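Local coordinates for protein CAIP (Helicobacter cinaedi, PDB 5LBH) that probably stores iron as a dodecameric Dps-like mini-ferritin and promotes the differentiation of macrophages into foam cells during atherosclerotic inflammation, at residues Leu7-Lys21 with Asp99-Gln113. Sequence-based numbering, arbitrary orientation.
Sequences LLKQIQADASVFYVK and DYEYFLKLFTELSAQ
Asp-14 OD2 is gripped by two donors that reach it from opposite faces of the carboxylate. Tyr-102 OH, on the partner helix, donates from above the carboxylate plane at 2.6 Å from Asp-14 OD2; Gln-10 NE2, one turn earlier in its own helix, comes in on the syn side, 33° out of the plane, at 2.8 Å from the same oxygen. The phenol ring stands 82° to the carboxylate and meets OD2 with its edge. The other oxygen, OD1, takes the backbone N-H groups of Lys-78 and Ile-79, so the carboxylate also ties down the segment that follows helix 70-76. Next to it, Phe-103 enters a hole formed by Ile-11, Asp-14, Ala-15 and Phe-18, and turns its edge to the face of Phe-18 in a T-shaped pair, centroids 5.6 Å apart. Phe-18 CG lies anti to the backbone N, which carries the ring across to Asp-99, whose OD2 meets its edge. Asp-99 OD2 also receives Lys-21 NZ on its syn lone pair, a salt bridge of 3.1 Å, and a water links Lys-21 NZ, weakly, with Asp-99 OD1. Toward the other end, Ile-11 CD1 sits over one face of Phe-107, 3.5 Å from the ring centroid, a CH-pi contact. Leu-106 fits among Leu-7, Gln-10, Ile-11 and Asp-14, while Leu-7 plugs the hole between Leu-106, Glu-109, Leu-110 and Gln-113. Segments 7-21 and 99-113 run antiparallel at 160°, on helices 4-28 and 89-116 of the ferritin-like four-helix bundle. With its two oxygens sharing four donors, buried Asp-14 is probably stabilised as a carboxylate, joining both helices to the 78-79 backbone.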
ATOM      1  N   LEU A   7     -11.400 -34.979 -20.118  1.00 33.40           N
ATOM      2  CA  LEU A   7     -11.631 -34.741 -18.694  1.00 33.91           C
ATOM      3  C   LEU A   7     -11.663 -33.248 -18.385  1.00 32.52           C
ATOM      4  O   LEU A   7     -12.464 -32.801 -17.557  1.00 30.15           O
ATOM      5  CB  LEU A   7     -10.574 -35.467 -17.859  1.00 30.72           C
ATOM      6  CG  LEU A   7     -10.914 -36.913 -17.491  1.00 34.54           C
ATOM      7  CD1 LEU A   7      -9.711 -37.626 -16.921  1.00 29.95           C
ATOM      8  CD2 LEU A   7     -12.036 -36.926 -16.452  1.00 32.46           C
ATOM      9  N   LEU A   8     -10.793 -32.469 -19.034  1.00 33.25           N
ATOM     10  CA  LEU A   8     -10.785 -31.025 -18.844  1.00 30.98           C
ATOM     11  C   LEU A   8     -12.119 -30.376 -19.227  1.00 32.56           C
ATOM     12  O   LEU A   8     -12.612 -29.508 -18.499  1.00 30.16           O
ATOM     13  CB  LEU A   8      -9.644 -30.399 -19.637  1.00 31.79           C
ATOM     14  CG  LEU A   8      -8.199 -30.551 -19.160  1.00 34.79           C
ATOM     15  CD1 LEU A   8      -7.268 -30.069 -20.274  1.00 33.16           C
ATOM     16  CD2 LEU A   8      -7.915 -29.825 -17.837  1.00 25.12           C
ATOM     17  N   LYS A   9     -12.711 -30.747 -20.380  1.00 31.96           N
ATOM     18  CA  LYS A   9     -13.975 -30.093 -20.748  1.00 35.01           C
ATOM     19  C   LYS A   9     -15.125 -30.580 -19.887  1.00 33.71           C
ATOM     20  O   LYS A   9     -16.096 -29.846 -19.681  1.00 32.84           O
ATOM     21  CB  LYS A   9     -14.343 -30.241 -22.224  1.00 33.21           C
ATOM     22  CG  LYS A   9     -13.250 -30.473 -23.191  1.00 36.75           C
ATOM     23  CD  LYS A   9     -13.737 -30.186 -24.599  1.00 33.69           C
ATOM     24  CE  LYS A   9     -15.113 -30.782 -24.829  1.00 46.21           C
ATOM     25  NZ  LYS A   9     -15.681 -30.318 -26.132  1.00 55.96           N
ATOM     26  N   GLN A  10     -15.038 -31.804 -19.379  1.00 34.26           N
ATOM     27  CA  GLN A  10     -16.023 -32.245 -18.403  1.00 31.49           C
ATOM     28  C   GLN A  10     -15.938 -31.381 -17.140  1.00 32.44           C
ATOM     29  O   GLN A  10     -16.956 -30.881 -16.640  1.00 32.98           O
ATOM     30  CB  GLN A  10     -15.813 -33.735 -18.105  1.00 28.60           C
ATOM     31  CG  GLN A  10     -16.791 -34.311 -17.094  1.00 31.62           C
ATOM     32  CD  GLN A  10     -18.203 -34.377 -17.632  1.00 33.53           C
ATOM     33  OE1 GLN A  10     -18.429 -34.795 -18.765  1.00 41.89           O
ATOM     34  NE2 GLN A  10     -19.152 -33.935 -16.840  1.00 29.80           N
ATOM     35  N   ILE A  11     -14.719 -31.150 -16.639  1.00 29.63           N
ATOM     36  CA  ILE A  11     -14.531 -30.229 -15.515  1.00 32.03           C
ATOM     37  C   ILE A  11     -15.105 -28.849 -15.853  1.00 32.06           C
ATOM     38  O   ILE A  11     -15.750 -28.200 -15.022  1.00 29.02           O
ATOM     39  CB  ILE A  11     -13.033 -30.131 -15.160  1.00 31.24           C
ATOM     40  CG1 ILE A  11     -12.462 -31.500 -14.741  1.00 32.74           C
ATOM     41  CG2 ILE A  11     -12.819 -29.079 -14.087  1.00 29.86           C
ATOM     42  CD1 ILE A  11     -11.315 -31.454 -13.843  1.00 24.45           C
ATOM     43  N   GLN A  12     -14.869 -28.383 -17.082  1.00 30.47           N
ATOM     44  CA  GLN A  12     -15.373 -27.086 -17.508  1.00 31.13           C
ATOM     45  C   GLN A  12     -16.895 -27.020 -17.397  1.00 37.63           C
ATOM     46  O   GLN A  12     -17.447 -26.080 -16.809  1.00 32.96           O
ATOM     47  CB  GLN A  12     -14.917 -26.800 -18.939  1.00 28.34           C
ATOM     48  CG  GLN A  12     -15.234 -25.396 -19.408  1.00 31.94           C
ATOM     49  CD  GLN A  12     -15.198 -25.242 -20.915  1.00 33.38           C
ATOM     50  OE1 GLN A  12     -14.895 -26.182 -21.639  1.00 35.73           O
ATOM     51  NE2 GLN A  12     -15.518 -24.049 -21.393  1.00 34.71           N
ATOM     52  N   ALA A  13     -17.589 -28.023 -17.949  1.00 37.01           N
ATOM     53  CA  ALA A  13     -19.048 -27.995 -17.954  1.00 40.20           C
ATOM     54  C   ALA A  13     -19.614 -28.065 -16.540  1.00 39.36           C
ATOM     55  O   ALA A  13     -20.565 -27.346 -16.206  1.00 36.83           O
ATOM     56  CB  ALA A  13     -19.593 -29.131 -18.819  1.00 33.90           C
ATOM     57  N   ASP A  14     -19.056 -28.935 -15.698  1.00 33.88           N
ATOM     58  CA  ASP A  14     -19.558 -29.017 -14.334  1.00 31.99           C
ATOM     59  C   ASP A  14     -19.218 -27.762 -13.540  1.00 34.72           C
ATOM     60  O   ASP A  14     -19.991 -27.379 -12.649  1.00 33.35           O
ATOM     61  CB  ASP A  14     -19.020 -30.272 -13.645  1.00 34.32           C
ATOM     62  CG  ASP A  14     -19.571 -31.563 -14.256  1.00 36.96           C
ATOM     63  OD1 ASP A  14     -20.805 -31.693 -14.486  1.00 37.53           O
ATOM     64  OD2 ASP A  14     -18.746 -32.459 -14.513  1.00 35.93           O
ATOM     65  N   ALA A  15     -18.070 -27.117 -13.830  1.00 31.10           N
ATOM     66  CA  ALA A  15     -17.752 -25.853 -13.157  1.00 30.20           C
ATOM     67  C   ALA A  15     -18.793 -24.787 -13.474  1.00 32.24           C
ATOM     68  O   ALA A  15     -19.216 -24.043 -12.581  1.00 30.95           O
ATOM     69  CB  ALA A  15     -16.358 -25.345 -13.526  1.00 25.62           C
ATOM     70  N   SER A  16     -19.215 -24.685 -14.739  1.00 31.31           N
ATOM     71  CA  SER A  16     -20.170 -23.629 -15.071  1.00 36.78           C
ATOM     72  C   SER A  16     -21.523 -23.879 -14.417  1.00 33.73           C
ATOM     73  O   SER A  16     -22.194 -22.927 -14.017  1.00 37.56           O
ATOM     74  CB  SER A  16     -20.321 -23.454 -16.593  1.00 32.50           C
ATOM     75  OG  SER A  16     -20.987 -24.530 -17.217  1.00 44.57           O
ATOM     76  N   VAL A  17     -21.932 -25.142 -14.282  1.00 36.02           N
ATOM     77  CA  VAL A  17     -23.190 -25.434 -13.597  1.00 33.00           C
ATOM     78  C   VAL A  17     -23.056 -25.191 -12.099  1.00 32.34           C
ATOM     79  O   VAL A  17     -23.939 -24.602 -11.475  1.00 30.88           O
ATOM     80  CB  VAL A  17     -23.646 -26.868 -13.918  1.00 38.78           C
ATOM     81  CG1 VAL A  17     -24.843 -27.271 -13.053  1.00 37.38           C
ATOM     82  CG2 VAL A  17     -23.984 -26.977 -15.417  1.00 32.73           C
ATOM     83  N   PHE A  18     -21.941 -25.621 -11.503  1.00 38.40           N
ATOM     84  CA  PHE A  18     -21.720 -25.396 -10.077  1.00 32.20           C
ATOM     85  C   PHE A  18     -21.636 -23.906  -9.774  1.00 35.68           C
ATOM     86  O   PHE A  18     -22.139 -23.436  -8.738  1.00 31.43           O
ATOM     87  CB  PHE A  18     -20.437 -26.104  -9.642  1.00 26.17           C
ATOM     88  CG  PHE A  18     -20.255 -26.172  -8.160  1.00 30.16           C
ATOM     89  CD1 PHE A  18     -19.181 -25.546  -7.540  1.00 30.83           C
ATOM     90  CD2 PHE A  18     -21.161 -26.874  -7.374  1.00 31.16           C
ATOM     91  CE1 PHE A  18     -19.021 -25.616  -6.156  1.00 27.31           C
ATOM     92  CE2 PHE A  18     -21.005 -26.943  -5.993  1.00 31.38           C
ATOM     93  CZ  PHE A  18     -19.934 -26.315  -5.382  1.00 24.39           C
ATOM     94  N   TYR A  19     -21.023 -23.147 -10.688  1.00 28.99           N
ATOM     95  CA  TYR A  19     -20.933 -21.703 -10.533  1.00 28.26           C
ATOM     96  C   TYR A  19     -22.308 -21.081 -10.298  1.00 31.93           C
ATOM     97  O   TYR A  19     -22.488 -20.265  -9.384  1.00 34.12           O
ATOM     98  CB  TYR A  19     -20.257 -21.123 -11.775  1.00 26.80           C
ATOM     99  CG  TYR A  19     -20.167 -19.627 -11.838  1.00 28.30           C
ATOM    100  CD1 TYR A  19     -20.997 -18.907 -12.686  1.00 25.19           C
ATOM    101  CD2 TYR A  19     -19.215 -18.928 -11.087  1.00 32.57           C
ATOM    102  CE1 TYR A  19     -20.912 -17.552 -12.768  1.00 31.59           C
ATOM    103  CE2 TYR A  19     -19.123 -17.546 -11.163  1.00 30.26           C
ATOM    104  CZ  TYR A  19     -19.981 -16.867 -12.004  1.00 34.16           C
ATOM    105  OH  TYR A  19     -19.921 -15.504 -12.109  1.00 31.61           O
ATOM    106  N   VAL A  20     -23.303 -21.484 -11.093  1.00 30.44           N
ATOM    107  CA  VAL A  20     -24.638 -20.918 -10.944  1.00 34.49           C
ATOM    108  C   VAL A  20     -25.341 -21.500  -9.722  1.00 31.95           C
ATOM    109  O   VAL A  20     -26.018 -20.775  -8.987  1.00 28.36           O
ATOM    110  CB  VAL A  20     -25.461 -21.114 -12.235  1.00 35.69           C
ATOM    111  CG1 VAL A  20     -26.908 -20.759 -11.998  1.00 28.97           C
ATOM    112  CG2 VAL A  20     -24.915 -20.227 -13.348  1.00 33.03           C
ATOM    113  N   LYS A  21     -25.190 -22.801  -9.474  1.00 27.24           N
ATOM    114  CA  LYS A  21     -25.795 -23.383  -8.281  1.00 30.20           C
ATOM    115  C   LYS A  21     -25.334 -22.668  -7.009  1.00 32.89           C
ATOM    116  O   LYS A  21     -26.130 -22.442  -6.085  1.00 32.27           O
ATOM    117  CB  LYS A  21     -25.460 -24.865  -8.173  1.00 29.60           C
ATOM    118  CG  LYS A  21     -26.108 -25.493  -6.971  1.00 31.01           C
ATOM    119  CD  LYS A  21     -25.669 -26.914  -6.748  1.00 35.79           C
ATOM    120  CE  LYS A  21     -26.233 -27.894  -7.730  1.00 37.30           C
ATOM    121  NZ  LYS A  21     -25.822 -29.305  -7.350  1.00 35.75           N
ATOM    122  N   ASP A  99     -20.805 -32.257  -3.956  1.00 33.59           N
ATOM    123  CA  ASP A  99     -20.220 -31.869  -5.236  1.00 36.10           C
ATOM    124  C   ASP A  99     -18.698 -31.823  -5.183  1.00 33.50           C
ATOM    125  O   ASP A  99     -18.047 -32.110  -6.193  1.00 30.81           O
ATOM    126  CB  ASP A  99     -20.789 -30.530  -5.715  1.00 37.02           C
ATOM    127  CG  ASP A  99     -22.195 -30.671  -6.303  1.00 36.24           C
ATOM    128  OD1 ASP A  99     -22.616 -31.809  -6.573  1.00 37.83           O
ATOM    129  OD2 ASP A  99     -22.868 -29.648  -6.523  1.00 39.41           O
ATOM    130  N   TYR A 100     -18.118 -31.464  -4.031  1.00 30.61           N
ATOM    131  CA  TYR A 100     -16.661 -31.467  -3.885  1.00 30.72           C
ATOM    132  C   TYR A 100     -16.083 -32.872  -4.037  1.00 34.57           C
ATOM    133  O   TYR A 100     -14.982 -33.043  -4.570  1.00 31.42           O
ATOM    134  CB  TYR A 100     -16.252 -30.898  -2.529  1.00 32.36           C
ATOM    135  CG  TYR A 100     -16.130 -29.416  -2.493  1.00 27.33           C
ATOM    136  CD1 TYR A 100     -16.523 -28.643  -3.571  1.00 30.49           C
ATOM    137  CD2 TYR A 100     -15.564 -28.792  -1.410  1.00 26.22           C
ATOM    138  CE1 TYR A 100     -16.393 -27.274  -3.546  1.00 31.71           C
ATOM    139  CE2 TYR A 100     -15.427 -27.427  -1.372  1.00 33.99           C
ATOM    140  CZ  TYR A 100     -15.841 -26.674  -2.440  1.00 35.46           C
ATOM    141  OH  TYR A 100     -15.707 -25.308  -2.391  1.00 41.41           O
ATOM    142  N   GLU A 101     -16.789 -33.884  -3.518  1.00 34.84           N
ATOM    143  CA  GLU A 101     -16.338 -35.261  -3.670  1.00 36.90           C
ATOM    144  C   GLU A 101     -16.360 -35.658  -5.133  1.00 38.59           C
ATOM    145  O   GLU A 101     -15.519 -36.443  -5.591  1.00 41.47           O
ATOM    146  CB  GLU A 101     -17.267 -36.215  -2.919  1.00 35.20           C
ATOM    147  CG  GLU A 101     -17.646 -35.758  -1.556  1.00 40.29           C
ATOM    148  CD  GLU A 101     -16.895 -36.462  -0.494  1.00 48.97           C
ATOM    149  OE1 GLU A 101     -15.686 -36.691  -0.717  1.00 49.25           O
ATOM    150  OE2 GLU A 101     -17.504 -36.738   0.570  1.00 49.84           O
ATOM    151  N   TYR A 102     -17.325 -35.126  -5.876  1.00 34.28           N
ATOM    152  CA  TYR A 102     -17.382 -35.368  -7.304  1.00 34.56           C
ATOM    153  C   TYR A 102     -16.206 -34.710  -8.015  1.00 31.17           C
ATOM    154  O   TYR A 102     -15.505 -35.356  -8.797  1.00 33.78           O
ATOM    155  CB  TYR A 102     -18.709 -34.855  -7.837  1.00 32.32           C
ATOM    156  CG  TYR A 102     -18.795 -34.850  -9.330  1.00 36.34           C
ATOM    157  CD1 TYR A 102     -18.706 -33.652 -10.040  1.00 37.83           C
ATOM    158  CD2 TYR A 102     -18.941 -36.032 -10.039  1.00 31.26           C
ATOM    159  CE1 TYR A 102     -18.790 -33.635 -11.414  1.00 38.35           C
ATOM    160  CE2 TYR A 102     -19.021 -36.026 -11.402  1.00 32.79           C
ATOM    161  CZ  TYR A 102     -18.944 -34.825 -12.093  1.00 37.16           C
ATOM    162  OH  TYR A 102     -19.019 -34.814 -13.474  1.00 40.64           O
ATOM    163  N   PHE A 103     -15.948 -33.435  -7.727  1.00 31.75           N
ATOM    164  CA  PHE A 103     -14.800 -32.762  -8.331  1.00 31.25           C
ATOM    165  C   PHE A 103     -13.492 -33.430  -7.924  1.00 31.48           C
ATOM    166  O   PHE A 103     -12.555 -33.500  -8.726  1.00 31.53           O
ATOM    167  CB  PHE A 103     -14.793 -31.278  -7.957  1.00 25.68           C
ATOM    168  CG  PHE A 103     -15.716 -30.418  -8.799  1.00 24.83           C
ATOM    169  CD1 PHE A 103     -15.412 -30.119 -10.121  1.00 28.17           C
ATOM    170  CD2 PHE A 103     -16.889 -29.893  -8.257  1.00 25.92           C
ATOM    171  CE1 PHE A 103     -16.254 -29.287 -10.888  1.00 22.61           C
ATOM    172  CE2 PHE A 103     -17.731 -29.083  -9.004  1.00 22.32           C
ATOM    173  CZ  PHE A 103     -17.422 -28.788 -10.325  1.00 24.94           C
ATOM    174  N   LEU A 104     -13.406 -33.941  -6.695  1.00 31.05           N
ATOM    175  CA  LEU A 104     -12.178 -34.621  -6.290  1.00 31.33           C
ATOM    176  C   LEU A 104     -11.891 -35.825  -7.191  1.00 35.36           C
ATOM    177  O   LEU A 104     -10.773 -35.968  -7.706  1.00 34.64           O
ATOM    178  CB  LEU A 104     -12.254 -35.027  -4.821  1.00 28.01           C
ATOM    179  CG  LEU A 104     -11.111 -35.894  -4.302  1.00 29.86           C
ATOM    180  CD1 LEU A 104      -9.800 -35.120  -4.187  1.00 30.16           C
ATOM    181  CD2 LEU A 104     -11.493 -36.445  -2.950  1.00 27.76           C
ATOM    182  N   LYS A 105     -12.902 -36.686  -7.425  1.00 34.19           N
ATOM    183  CA  LYS A 105     -12.728 -37.805  -8.360  1.00 30.95           C
ATOM    184  C   LYS A 105     -12.274 -37.312  -9.728  1.00 31.58           C
ATOM    185  O   LYS A 105     -11.309 -37.829 -10.299  1.00 28.73           O
ATOM    186  CB  LYS A 105     -14.021 -38.603  -8.509  1.00 39.14           C
ATOM    187  CG  LYS A 105     -14.313 -39.619  -7.424  1.00 44.95           C
ATOM    188  CD  LYS A 105     -15.473 -40.516  -7.857  1.00 53.75           C
ATOM    189  CE  LYS A 105     -16.817 -39.764  -7.921  1.00 57.27           C
ATOM    190  NZ  LYS A 105     -17.498 -39.679  -6.589  1.00 52.60           N
ATOM    191  N   LEU A 106     -12.941 -36.277 -10.243  1.00 33.81           N
ATOM    192  CA  LEU A 106     -12.643 -35.755 -11.573  1.00 31.95           C
ATOM    193  C   LEU A 106     -11.193 -35.276 -11.680  1.00 34.98           C
ATOM    194  O   LEU A 106     -10.470 -35.649 -12.615  1.00 36.27           O
ATOM    195  CB  LEU A 106     -13.603 -34.615 -11.870  1.00 26.40           C
ATOM    196  CG  LEU A 106     -14.285 -34.533 -13.214  1.00 32.13           C
ATOM    197  CD1 LEU A 106     -14.852 -35.905 -13.531  1.00 25.38           C
ATOM    198  CD2 LEU A 106     -15.380 -33.471 -13.137  1.00 31.16           C
ATOM    199  N   PHE A 107     -10.729 -34.492 -10.702  1.00 30.72           N
ATOM    200  CA  PHE A 107      -9.359 -33.996 -10.762  1.00 31.55           C
ATOM    201  C   PHE A 107      -8.352 -35.105 -10.513  1.00 33.99           C
ATOM    202  O   PHE A 107      -7.264 -35.096 -11.107  1.00 34.63           O
ATOM    203  CB  PHE A 107      -9.152 -32.872  -9.755  1.00 28.47           C
ATOM    204  CG  PHE A 107      -9.618 -31.553 -10.249  1.00 30.95           C
ATOM    205  CD1 PHE A 107      -8.905 -30.878 -11.241  1.00 30.09           C
ATOM    206  CD2 PHE A 107     -10.787 -30.990  -9.755  1.00 23.54           C
ATOM    207  CE1 PHE A 107      -9.333 -29.648 -11.705  1.00 25.59           C
ATOM    208  CE2 PHE A 107     -11.221 -29.760 -10.223  1.00 24.46           C
ATOM    209  CZ  PHE A 107     -10.493 -29.093 -11.198  1.00 23.72           C
ATOM    210  N   THR A 108      -8.702 -36.077  -9.671  1.00 31.30           N
ATOM    211  CA  THR A 108      -7.819 -37.219  -9.472  1.00 30.79           C
ATOM    212  C   THR A 108      -7.625 -37.992 -10.766  1.00 31.39           C
ATOM    213  O   THR A 108      -6.495 -38.316 -11.142  1.00 32.27           O
ATOM    214  CB  THR A 108      -8.376 -38.130  -8.383  1.00 32.06           C
ATOM    215  OG1 THR A 108      -8.608 -37.359  -7.196  1.00 38.88           O
ATOM    216  CG2 THR A 108      -7.430 -39.279  -8.107  1.00 20.02           C
ATOM    217  N   GLU A 109      -8.712 -38.285 -11.474  1.00 32.92           N
ATOM    218  CA  GLU A 109      -8.554 -39.053 -12.695  1.00 34.93           C
ATOM    219  C   GLU A 109      -7.836 -38.239 -13.768  1.00 35.47           C
ATOM    220  O   GLU A 109      -7.044 -38.791 -14.533  1.00 34.41           O
ATOM    221  CB  GLU A 109      -9.912 -39.568 -13.165  1.00 35.04           C
ATOM    222  CG  GLU A 109      -9.821 -40.482 -14.392  1.00 45.61           C
ATOM    223  CD  GLU A 109      -8.862 -41.693 -14.189  1.00 55.27           C
ATOM    224  OE1 GLU A 109      -8.701 -42.151 -13.024  1.00 54.05           O
ATOM    225  OE2 GLU A 109      -8.275 -42.159 -15.199  1.00 50.69           O
ATOM    226  N   LEU A 110      -8.046 -36.923 -13.797  1.00 35.28           N
ATOM    227  CA  LEU A 110      -7.272 -36.064 -14.691  1.00 33.66           C
ATOM    228  C   LEU A 110      -5.778 -36.167 -14.416  1.00 33.85           C
ATOM    229  O   LEU A 110      -4.969 -36.216 -15.349  1.00 34.89           O
ATOM    230  CB  LEU A 110      -7.731 -34.611 -14.547  1.00 34.52           C
ATOM    231  CG  LEU A 110      -6.920 -33.520 -15.264  1.00 35.57           C
ATOM    232  CD1 LEU A 110      -6.882 -33.728 -16.759  1.00 30.22           C
ATOM    233  CD2 LEU A 110      -7.446 -32.131 -14.929  1.00 32.74           C
ATOM    234  N   SER A 111      -5.386 -36.174 -13.144  1.00 33.84           N
ATOM    235  CA  SER A 111      -3.963 -36.257 -12.818  1.00 39.10           C
ATOM    236  C   SER A 111      -3.365 -37.595 -13.272  1.00 36.47           C
ATOM    237  O   SER A 111      -2.280 -37.638 -13.866  1.00 35.19           O
ATOM    238  CB  SER A 111      -3.768 -36.028 -11.316  1.00 33.92           C
ATOM    239  OG  SER A 111      -2.396 -36.027 -10.980  1.00 37.09           O
ATOM    240  N   ALA A 112      -4.063 -38.698 -12.999  1.00 32.26           N
ATOM    241  CA  ALA A 112      -3.580 -40.012 -13.407  1.00 36.91           C
ATOM    242  C   ALA A 112      -3.455 -40.118 -14.920  1.00 34.60           C
ATOM    243  O   ALA A 112      -2.455 -40.631 -15.433  1.00 35.71           O
ATOM    244  CB  ALA A 112      -4.514 -41.105 -12.896  1.00 28.22           C
ATOM    245  N   GLN A 113      -4.457 -39.632 -15.650  1.00 30.63           N
ATOM    246  CA  GLN A 113      -4.429 -39.740 -17.102  1.00 30.94           C
ATOM    247  C   GLN A 113      -3.338 -38.857 -17.681  1.00 35.33           C
ATOM    248  O   GLN A 113      -2.603 -39.276 -18.583  1.00 39.94           O
ATOM    249  CB  GLN A 113      -5.779 -39.332 -17.690  1.00 27.74           C
ATOM    250  CG  GLN A 113      -6.877 -40.363 -17.522  1.00 35.81           C
ATOM    251  CD  GLN A 113      -6.651 -41.615 -18.351  1.00 41.24           C
ATOM    252  OE1 GLN A 113      -5.870 -41.615 -19.315  1.00 34.25           O
ATOM    253  NE2 GLN A 113      -7.324 -42.700 -17.969  1.00 36.38           N
TER
HETATM  254  O   HOH W   1     -25.334 -32.153  -8.010  1.00 43.08           O